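Local coordinates for protein transcription elongation factor SPT6 (Candida glabrata, PDB 3PJP) that binds the phosphorylated C-terminal repeat domain of RNA polymerase II through this tandem SH2 domain and probably acts as a histone H3-H4 chaperone during transcription elongation, at residues 25-31 with 48-54; 144-149 with 161-166; 108-112 with 135-139. All blocks are in the same frame, centred on the assembly; numbering follows the deposited sequence. Where two conformers were deposited one is given.

Contact 1 of 3, residues 25-31 with 48-54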
# COMPACT_ATOMS: atom_id res chain seq x y z
N LEU A 25 13.82 11.05 4.68
CA LEU A 25 13.89 9.77 3.98
C LEU A 25 14.14 9.88 2.48
O LEU A 25 14.34 8.86 1.82
CB LEU A 25 12.59 9.00 4.18
CG LEU A 25 12.24 8.52 5.58
CD1 LEU A 25 10.79 7.99 5.57
CD2 LEU A 25 13.22 7.45 6.03
N ARG A 26 14.11 11.09 1.94
CA ARG A 26 14.12 11.25 0.48
C ARG A 26 15.28 10.55 -0.21
O ARG A 26 15.13 10.03 -1.31
CB ARG A 26 14.05 12.72 0.07
CG ARG A 26 13.81 12.90 -1.42
CD ARG A 26 13.63 14.36 -1.77
NE ARG A 26 12.77 15.04 -0.80
CZ ARG A 26 11.45 15.00 -0.82
NH1 ARG A 26 10.80 14.32 -1.76
NH2 ARG A 26 10.76 15.66 0.11
N SER A 27 16.44 10.53 0.44
CA SER A 27 17.63 9.93 -0.17
C SER A 27 17.83 8.48 0.25
O SER A 27 18.79 7.83 -0.16
CB SER A 27 18.87 10.75 0.21
OG SER A 27 19.17 10.57 1.58
N LYS A 28 16.93 7.96 1.08
CA LYS A 28 17.02 6.57 1.54
C LYS A 28 16.43 5.61 0.50
O LYS A 28 16.15 5.99 -0.63
CB LYS A 28 16.34 6.41 2.90
CG LYS A 28 16.92 7.31 4.00
CD LYS A 28 18.36 6.94 4.31
CE LYS A 28 18.92 7.77 5.46
NZ LYS A 28 18.18 7.56 6.73
N GLU A 29 16.26 4.35 0.89
CA GLU A 29 15.76 3.33 -0.02
C GLU A 29 14.35 2.89 0.33
O GLU A 29 13.84 3.19 1.41
CB GLU A 29 16.69 2.11 -0.02
CG GLU A 29 18.10 2.40 -0.48
CD GLU A 29 18.16 2.82 -1.93
OE1 GLU A 29 17.62 2.09 -2.79
OE2 GLU A 29 18.75 3.89 -2.23
N ARG A 30 13.71 2.17 -0.59
CA ARG A 30 12.38 1.61 -0.34
C ARG A 30 12.41 0.81 0.96
O ARG A 30 13.29 -0.03 1.17
CB ARG A 30 11.95 0.69 -1.48
CG ARG A 30 10.67 -0.05 -1.18
CD ARG A 30 10.23 -0.96 -2.34
NE ARG A 30 9.78 -0.19 -3.50
CZ ARG A 30 9.33 -0.74 -4.62
NH1 ARG A 30 9.29 -2.05 -4.76
NH2 ARG A 30 8.93 0.04 -5.62
N GLY A 31 11.44 1.07 1.83
CA GLY A 31 11.35 0.33 3.08
C GLY A 31 11.94 1.06 4.27
O GLY A 31 11.61 0.76 5.42
N THR A 48 6.48 7.00 9.08
CA THR A 48 6.59 7.39 7.68
C THR A 48 7.57 6.45 7.02
O THR A 48 8.63 6.17 7.57
CB THR A 48 7.10 8.84 7.52
OG1 THR A 48 6.17 9.74 8.14
CG2 THR A 48 7.26 9.18 6.05
N TRP A 49 7.23 5.94 5.84
CA TRP A 49 8.15 5.06 5.14
C TRP A 49 8.19 5.34 3.65
O TRP A 49 7.26 5.95 3.10
CB TRP A 49 7.87 3.58 5.44
CG TRP A 49 6.54 3.00 4.93
CD1 TRP A 49 5.30 3.22 5.44
CD2 TRP A 49 6.38 2.08 3.84
NE1 TRP A 49 4.35 2.49 4.72
CE2 TRP A 49 5.00 1.78 3.74
CE3 TRP A 49 7.27 1.47 2.95
CZ2 TRP A 49 4.49 0.91 2.77
CZ3 TRP A 49 6.77 0.62 2.00
CH2 TRP A 49 5.39 0.34 1.91
N LYS A 50 9.27 4.93 3.01
CA LYS A 50 9.49 5.25 1.60
C LYS A 50 9.11 4.09 0.70
O LYS A 50 9.63 2.99 0.83
CB LYS A 50 10.94 5.67 1.35
CG LYS A 50 11.20 6.09 -0.10
CD LYS A 50 12.67 6.44 -0.35
CE LYS A 50 12.86 6.84 -1.82
NZ LYS A 50 14.25 7.26 -2.13
N LEU A 51 8.20 4.34 -0.24
CA LEU A 51 7.78 3.31 -1.18
C LEU A 51 8.60 3.37 -2.46
O LEU A 51 8.87 2.35 -3.09
CB LEU A 51 6.31 3.50 -1.56
CG LEU A 51 5.25 3.07 -0.54
CD1 LEU A 51 5.12 4.09 0.58
CD2 LEU A 51 3.91 2.86 -1.23
N ASP A 52 8.95 4.58 -2.87
CA ASP A 52 9.60 4.81 -4.16
C ASP A 52 10.10 6.24 -4.21
O ASP A 52 9.89 7.01 -3.28
CB ASP A 52 8.58 4.57 -5.28
CG ASP A 52 9.22 4.09 -6.57
OD1 ASP A 52 9.42 2.86 -6.71
OD2 ASP A 52 9.52 4.93 -7.44
N LYS A 53 10.73 6.61 -5.33
CA LYS A 53 11.20 7.99 -5.51
C LYS A 53 10.10 9.00 -5.20
O LYS A 53 9.03 9.00 -5.81
CB LYS A 53 11.72 8.19 -6.94
CG LYS A 53 12.20 9.62 -7.23
CD LYS A 53 12.83 9.72 -8.61
CE LYS A 53 13.01 11.17 -9.06
NZ LYS A 53 14.02 11.90 -8.24
N ASP A 54 10.37 9.86 -4.22
CA ASP A 54 9.43 10.89 -3.80
C ASP A 54 8.03 10.35 -3.47
O ASP A 54 7.04 11.08 -3.56
CB ASP A 54 9.35 11.99 -4.87
CG ASP A 54 10.71 12.66 -5.10
OD1 ASP A 54 11.50 12.76 -4.14
OD2 ASP A 54 10.98 13.09 -6.25
O HOH W 1 13.04 10.04 -3.41
O HOH W 2 8.26 14.09 -2.61

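Contact 2 of 3, residues 144-149 with 161-166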
# COMPACT_ATOMS: atom_id res chain seq x y z
N PRO A 144 -0.35 7.46 -2.13
CA PRO A 144 0.68 6.47 -1.80
C PRO A 144 0.12 5.23 -1.10
O PRO A 144 -0.63 5.32 -0.13
CB PRO A 144 1.60 7.22 -0.84
CG PRO A 144 1.44 8.65 -1.22
CD PRO A 144 -0.00 8.80 -1.61
N GLY A 145 0.50 4.08 -1.62
CA GLY A 145 0.03 2.82 -1.09
C GLY A 145 -1.05 2.19 -1.94
O GLY A 145 -1.43 1.06 -1.68
N TRP A 146 -1.55 2.92 -2.93
CA TRP A 146 -2.54 2.37 -3.86
C TRP A 146 -1.87 1.98 -5.16
O TRP A 146 -0.81 2.50 -5.51
CB TRP A 146 -3.67 3.36 -4.15
CG TRP A 146 -4.65 3.55 -3.02
CD1 TRP A 146 -4.53 4.40 -1.97
CD2 TRP A 146 -5.90 2.88 -2.86
NE1 TRP A 146 -5.63 4.30 -1.15
CE2 TRP A 146 -6.49 3.38 -1.69
CE3 TRP A 146 -6.57 1.91 -3.61
CZ2 TRP A 146 -7.72 2.93 -1.23
CZ3 TRP A 146 -7.80 1.46 -3.14
CH2 TRP A 146 -8.36 1.96 -1.96
N PHE A 147 -2.51 1.04 -5.87
CA PHE A 147 -2.10 0.62 -7.19
C PHE A 147 -3.32 0.79 -8.10
O PHE A 147 -4.48 0.69 -7.66
CB PHE A 147 -1.71 -0.85 -7.19
CG PHE A 147 -0.44 -1.14 -6.44
CD1 PHE A 147 0.76 -1.23 -7.12
CD2 PHE A 147 -0.46 -1.31 -5.08
CE1 PHE A 147 1.94 -1.49 -6.44
CE2 PHE A 147 0.72 -1.58 -4.39
CZ PHE A 147 1.92 -1.66 -5.08
N TYR A 148 -3.05 1.03 -9.38
CA TYR A 148 -4.10 0.89 -10.38
C TYR A 148 -4.11 -0.53 -10.92
O TYR A 148 -3.07 -1.18 -11.01
CB TYR A 148 -3.90 1.85 -11.55
CG TYR A 148 -3.83 3.29 -11.18
CD1 TYR A 148 -4.94 3.96 -10.69
CD2 TYR A 148 -2.65 4.00 -11.34
CE1 TYR A 148 -4.87 5.31 -10.36
CE2 TYR A 148 -2.56 5.34 -11.01
CZ TYR A 148 -3.67 5.99 -10.52
OH TYR A 148 -3.56 7.33 -10.21
N LEU A 149 -5.30 -1.02 -11.25
CA LEU A 149 -5.48 -2.25 -12.00
C LEU A 149 -6.23 -1.84 -13.26
O LEU A 149 -7.41 -1.52 -13.20
CB LEU A 149 -6.30 -3.24 -11.18
CG LEU A 149 -6.90 -4.50 -11.84
CD1 LEU A 149 -5.94 -5.19 -12.80
CD2 LEU A 149 -7.34 -5.46 -10.74
N ILE A 161 -10.51 1.01 -15.05
CA ILE A 161 -9.49 1.19 -14.03
C ILE A 161 -10.10 0.85 -12.69
O ILE A 161 -11.03 1.52 -12.23
CB ILE A 161 -8.93 2.64 -14.01
CG1 ILE A 161 -8.27 2.96 -15.36
CG2 ILE A 161 -7.94 2.82 -12.86
CD1 ILE A 161 -7.64 4.33 -15.43
N TRP A 162 -9.57 -0.20 -12.08
CA TRP A 162 -9.93 -0.53 -10.70
C TRP A 162 -8.78 -0.15 -9.77
O TRP A 162 -7.71 0.24 -10.21
CB TRP A 162 -10.25 -2.02 -10.57
CG TRP A 162 -11.58 -2.39 -11.18
CD1 TRP A 162 -12.46 -1.55 -11.83
CD2 TRP A 162 -12.15 -3.70 -11.24
NE1 TRP A 162 -13.54 -2.27 -12.26
CE2 TRP A 162 -13.39 -3.58 -11.91
CE3 TRP A 162 -11.76 -4.95 -10.77
CZ2 TRP A 162 -14.22 -4.69 -12.13
CZ3 TRP A 162 -12.58 -6.04 -10.98
CH2 TRP A 162 -13.81 -5.90 -11.66
N ASN A 163 -9.02 -0.26 -8.46
CA ASN A 163 -8.07 0.28 -7.49
C ASN A 163 -7.73 -0.77 -6.46
O ASN A 163 -8.62 -1.45 -5.96
CB ASN A 163 -8.66 1.51 -6.81
CG ASN A 163 -8.93 2.64 -7.79
OD1 ASN A 163 -8.02 3.37 -8.19
ND2 ASN A 163 -10.18 2.78 -8.21
N VAL A 164 -6.44 -0.89 -6.15
CA VAL A 164 -5.97 -1.92 -5.24
C VAL A 164 -5.18 -1.24 -4.13
O VAL A 164 -4.29 -0.44 -4.40
CB VAL A 164 -5.05 -2.92 -5.96
CG1 VAL A 164 -4.44 -3.91 -4.96
CG2 VAL A 164 -5.81 -3.69 -7.04
N LYS A 165 -5.52 -1.54 -2.87
CA LYS A 165 -4.83 -0.92 -1.73
C LYS A 165 -3.87 -1.91 -1.09
O LYS A 165 -4.25 -3.04 -0.76
CB LYS A 165 -5.83 -0.39 -0.70
CG LYS A 165 -5.20 0.09 0.63
CD LYS A 165 -4.77 1.53 0.58
CE LYS A 165 -4.43 2.03 1.99
NZ LYS A 165 -3.97 3.45 2.00
N LEU A 166 -2.62 -1.49 -0.94
CA LEU A 166 -1.62 -2.31 -0.25
C LEU A 166 -1.93 -2.28 1.24
O LEU A 166 -2.01 -1.20 1.83
CB LEU A 166 -0.23 -1.70 -0.48
CG LEU A 166 0.91 -2.37 0.29
CD1 LEU A 166 1.10 -3.79 -0.19
CD2 LEU A 166 2.22 -1.57 0.15
O HOH W 3 -1.31 1.32 1.48
O HOH W 4 -5.53 3.31 -7.00

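Contact 3 of 3, residues 108-112 with 135-139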
# COMPACT_ATOMS: atom_id res chain seq x y z
N GLU A 108 5.47 -9.74 -13.29
CA GLU A 108 5.61 -9.49 -14.72
C GLU A 108 4.54 -8.56 -15.27
O GLU A 108 4.71 -7.95 -16.32
CB GLU A 108 5.64 -10.79 -15.53
CG GLU A 108 4.42 -11.67 -15.35
CD GLU A 108 4.48 -12.92 -16.22
OE1 GLU A 108 5.31 -12.95 -17.16
OE2 GLU A 108 3.69 -13.86 -15.96
N LYS A 109 3.42 -8.47 -14.55
CA LYS A 109 2.35 -7.59 -14.99
C LYS A 109 2.38 -6.21 -14.32
O LYS A 109 1.46 -5.41 -14.50
CB LYS A 109 0.99 -8.26 -14.81
CG LYS A 109 0.81 -9.50 -15.67
CD LYS A 109 -0.65 -9.92 -15.76
CE LYS A 109 -0.79 -11.23 -16.54
NZ LYS A 109 -0.08 -12.36 -15.87
N PHE A 110 3.44 -5.93 -13.57
CA PHE A 110 3.60 -4.59 -13.03
C PHE A 110 4.26 -3.67 -14.04
O PHE A 110 5.30 -4.00 -14.62
CB PHE A 110 4.42 -4.58 -11.73
CG PHE A 110 4.65 -3.19 -11.20
CD1 PHE A 110 3.67 -2.56 -10.45
CD2 PHE A 110 5.80 -2.50 -11.51
CE1 PHE A 110 3.86 -1.26 -9.99
CE2 PHE A 110 6.01 -1.21 -11.05
CZ PHE A 110 5.03 -0.59 -10.29
N LYS A 111 3.65 -2.52 -14.28
CA LYS A 111 4.22 -1.54 -15.19
C LYS A 111 4.71 -0.33 -14.43
O LYS A 111 3.99 0.24 -13.60
CB LYS A 111 3.20 -1.09 -16.23
CG LYS A 111 2.91 -2.12 -17.29
CD LYS A 111 4.15 -2.45 -18.10
CE LYS A 111 3.80 -3.34 -19.29
NZ LYS A 111 5.01 -3.77 -20.04
N ALA A 112 5.95 0.06 -14.68
CA ALA A 112 6.44 1.31 -14.16
C ALA A 112 5.84 2.32 -15.11
O ALA A 112 5.54 2.00 -16.26
CB ALA A 112 7.96 1.36 -14.19
N TYR A 135 -4.25 -7.00 -18.83
CA TYR A 135 -4.32 -6.21 -17.61
C TYR A 135 -2.94 -5.98 -17.02
O TYR A 135 -2.05 -6.83 -17.11
CB TYR A 135 -5.26 -6.85 -16.57
CG TYR A 135 -4.78 -8.15 -15.94
CD1 TYR A 135 -4.16 -8.16 -14.70
CD2 TYR A 135 -4.99 -9.37 -16.57
CE1 TYR A 135 -3.75 -9.34 -14.11
CE2 TYR A 135 -4.58 -10.57 -15.99
CZ TYR A 135 -3.96 -10.54 -14.76
OH TYR A 135 -3.55 -11.71 -14.17
N TYR A 136 -2.76 -4.81 -16.41
CA TYR A 136 -1.52 -4.44 -15.75
C TYR A 136 -1.79 -3.76 -14.42
O TYR A 136 -2.86 -3.18 -14.23
CB TYR A 136 -0.71 -3.49 -16.64
CG TYR A 136 -0.23 -4.15 -17.91
CD1 TYR A 136 0.63 -5.24 -17.86
CD2 TYR A 136 -0.65 -3.69 -19.15
CE1 TYR A 136 1.07 -5.85 -19.02
CE2 TYR A 136 -0.21 -4.29 -20.32
CZ TYR A 136 0.65 -5.37 -20.24
OH TYR A 136 1.08 -5.98 -21.40
N PHE A 137 -0.83 -3.86 -13.50
CA PHE A 137 -0.83 -3.08 -12.27
C PHE A 137 0.20 -1.98 -12.43
O PHE A 137 1.23 -2.18 -13.09
CB PHE A 137 -0.44 -3.96 -11.07
CG PHE A 137 -1.34 -5.14 -10.85
CD1 PHE A 137 -2.54 -4.99 -10.18
CD2 PHE A 137 -0.98 -6.39 -11.31
CE1 PHE A 137 -3.37 -6.08 -9.97
CE2 PHE A 137 -1.81 -7.49 -11.10
CZ PHE A 137 -2.99 -7.33 -10.43
N SER A 138 -0.08 -0.83 -11.83
CA SER A 138 0.89 0.26 -11.76
C SER A 138 0.72 1.06 -10.47
O SER A 138 -0.30 0.96 -9.79
CB SER A 138 0.78 1.16 -13.00
OG SER A 138 -0.50 1.75 -13.06
N LEU A 139 1.73 1.86 -10.11
CA LEU A 139 1.66 2.61 -8.88
C LEU A 139 0.79 3.84 -8.98
O LEU A 139 0.85 4.58 -9.97
CB LEU A 139 3.07 3.00 -8.43
CG LEU A 139 3.80 1.94 -7.61
CD1 LEU A 139 5.29 2.28 -7.51
CD2 LEU A 139 3.18 1.82 -6.23
O HOH W 5 -2.56 -13.87 -15.53
O HOH W 6 3.83 2.46 -12.01
O HOH W 7 3.82 -6.44 -21.11

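Contact 1 of 3, residues 25-31 with 48-54
K50 reaches from the strand into the turn at 25-28 and spends its ammonium group on two backbone carbonyls. CG stands anti to the backbone N (chi1 -177°) and the rest of the chain is fully extended, which carries NZ to 2.7 Å from K28 O and 3.0 Å from R26 O. It meets both oxygens from above their carbonyl planes. R26 O also accepts a hydrogen bond from water 1, which in turn accepts from the backbone N of D54. L25 O is used within the turn by K28 N. The main-chain oxygen of K50 is served from the same loop: G31 N donates to it at 2.8 Å in a straight bond lying in the carbonyl plane, and R30 CA-H adds a weaker contact. From the R30 side chain, NE donates to L51 O at 2.7 Å, and NH2 forms a salt bridge with D52, less certain because D52 has two conformers; NH1 is taken by N102 and T105 of helix 86-105. L51 and D52 form a classic beta bulge at the strand end, against strand 55-64. At the other side R26 NH1 meets D54 OD1 at 2.9 Å, in the guanidinium plane but above that of the carboxylate, the two planes being 54° apart. NH1 also donates to water 2, and NH2 pairs with D23. The polar ends farther back are satisfied by neighbouring parts of the fold: W49 NE1 by Q57, and T48 OG1 by H58 and R36. The loop from helix 18-25 is thus pinned to the central sheet of the first SH2 domain, where the sequence FVIRQS around R36 resembles the FLVRES signature of SH2 domains, consistent with R36 being the arginine of the phosphate pocket.

Contact 2 of 3, residues 144-149 with 161-166
W146 lies flat against K165, its partner in a non-hydrogen-bonded antiparallel pair, and the two side chains cross at about a right angle. Followed outward, K165 first sets CB over the six-membered ring of the indole, 3.5 Å from its centroid and 7° off the normal, a close CH-pi contact. CG serves as the bend between the two touching methylenes (chi2 87°), laying CD back over the same indole, 3.4 Å from both NE1 and CE2. CE comes next, still near NE1, and NZ ends 3.7 Å from W146 NE1, past the pyrrole part of the ring. N163 CB comes obliquely to CZ3 of the same indole, at 3.8 Å. The strands themselves are the 146-152 and 159-166 arms of a beta hairpin, central in the sheet of the second SH2 domain, joined here by five backbone hydrogen bonds from L166 N to G145 O down to W162 N to L149 O. On the face with W146, water 4 donates to both F147 O and N163 OD1, and Y148 CD1 rests on I161 CG2. On the opposite face the contacts are apolar: F147 CB meets V164 CB at 4.1 Å, and L149 CB lies 4.2 Å from V164 CG2. F147 brings CE2 edge-on to L166 CB at 4.0 Å, while its ring also reaches L101 and L104 of helix 86-105. W162 turns away to meet F151 edge-to-face.

Contact 3 of 3, residues 108-112 with 135-139
K109 and K111 each lay their aliphatic chain over the face of a tyrosine on the neighbouring strand. K109 crosses Y135 obliquely, with CD 3.5 Å from Y135 CZ, over the face but offset toward the rim. Y135 holds CG between its backbone N and carbonyl carbon (chi1 70°), and this turn of the ring brings its phenol end under the lysine. K111, bent at chi2, does the same to Y136: its CE stands 3.9 Å from the ring centroid, and NZ lies farther out at 5.0 Å, an off-centre cation-pi contact. The Y136 ring thus has K111 over one face while K109 O approaches its edge in plane; F121 of helix 115-128 also meets that ring and makes a cation-pi contact with K111, and F188 meets Y135. F110 points the other way from K111. Its CG is anti to the backbone N (chi1 177°), which sends the ring along the strand so that CZ packs on L139 CG at 3.9 Å. Two backbone bonds, F137 N to K109 O at 2.9 Å and K111 N to F137 O at 2.7 Å, set the parallel pairing of F110 with F137 in this beta-alpha-beta unit. Water 6 continues the line, linking K111 O to L139 N. Water 5 joins K109 NZ to Y135 OH and water 7 joins K111 NZ to Y136 OH. The chemistry divides each lysine in two: methylenes lie against aromatic carbon, while each ammonium donates to a water shared with the phenol, whose acidity its charge might slightly favour.

How the contacts relate
From the N terminus, contact 1 comes first, closing the loop that runs from helix 18-25 through strand 33-37 to strand 44-52 in the first SH2 domain. Helix 86-105 then leads to the second domain, where contact 3 closes around helix 115-128 and contact 2 closes a short hairpin. The three follow in series; none nests in or crosses another. Contacts 2 and 3 share one sheet, since strands 134-139 and 146-152 are neighbours, with a probable hydrogen bond from Y148 N to S138 O. Contact 1 abuts contact 2 where L51 packs on G145 and W49 on L166, tying the two domains together.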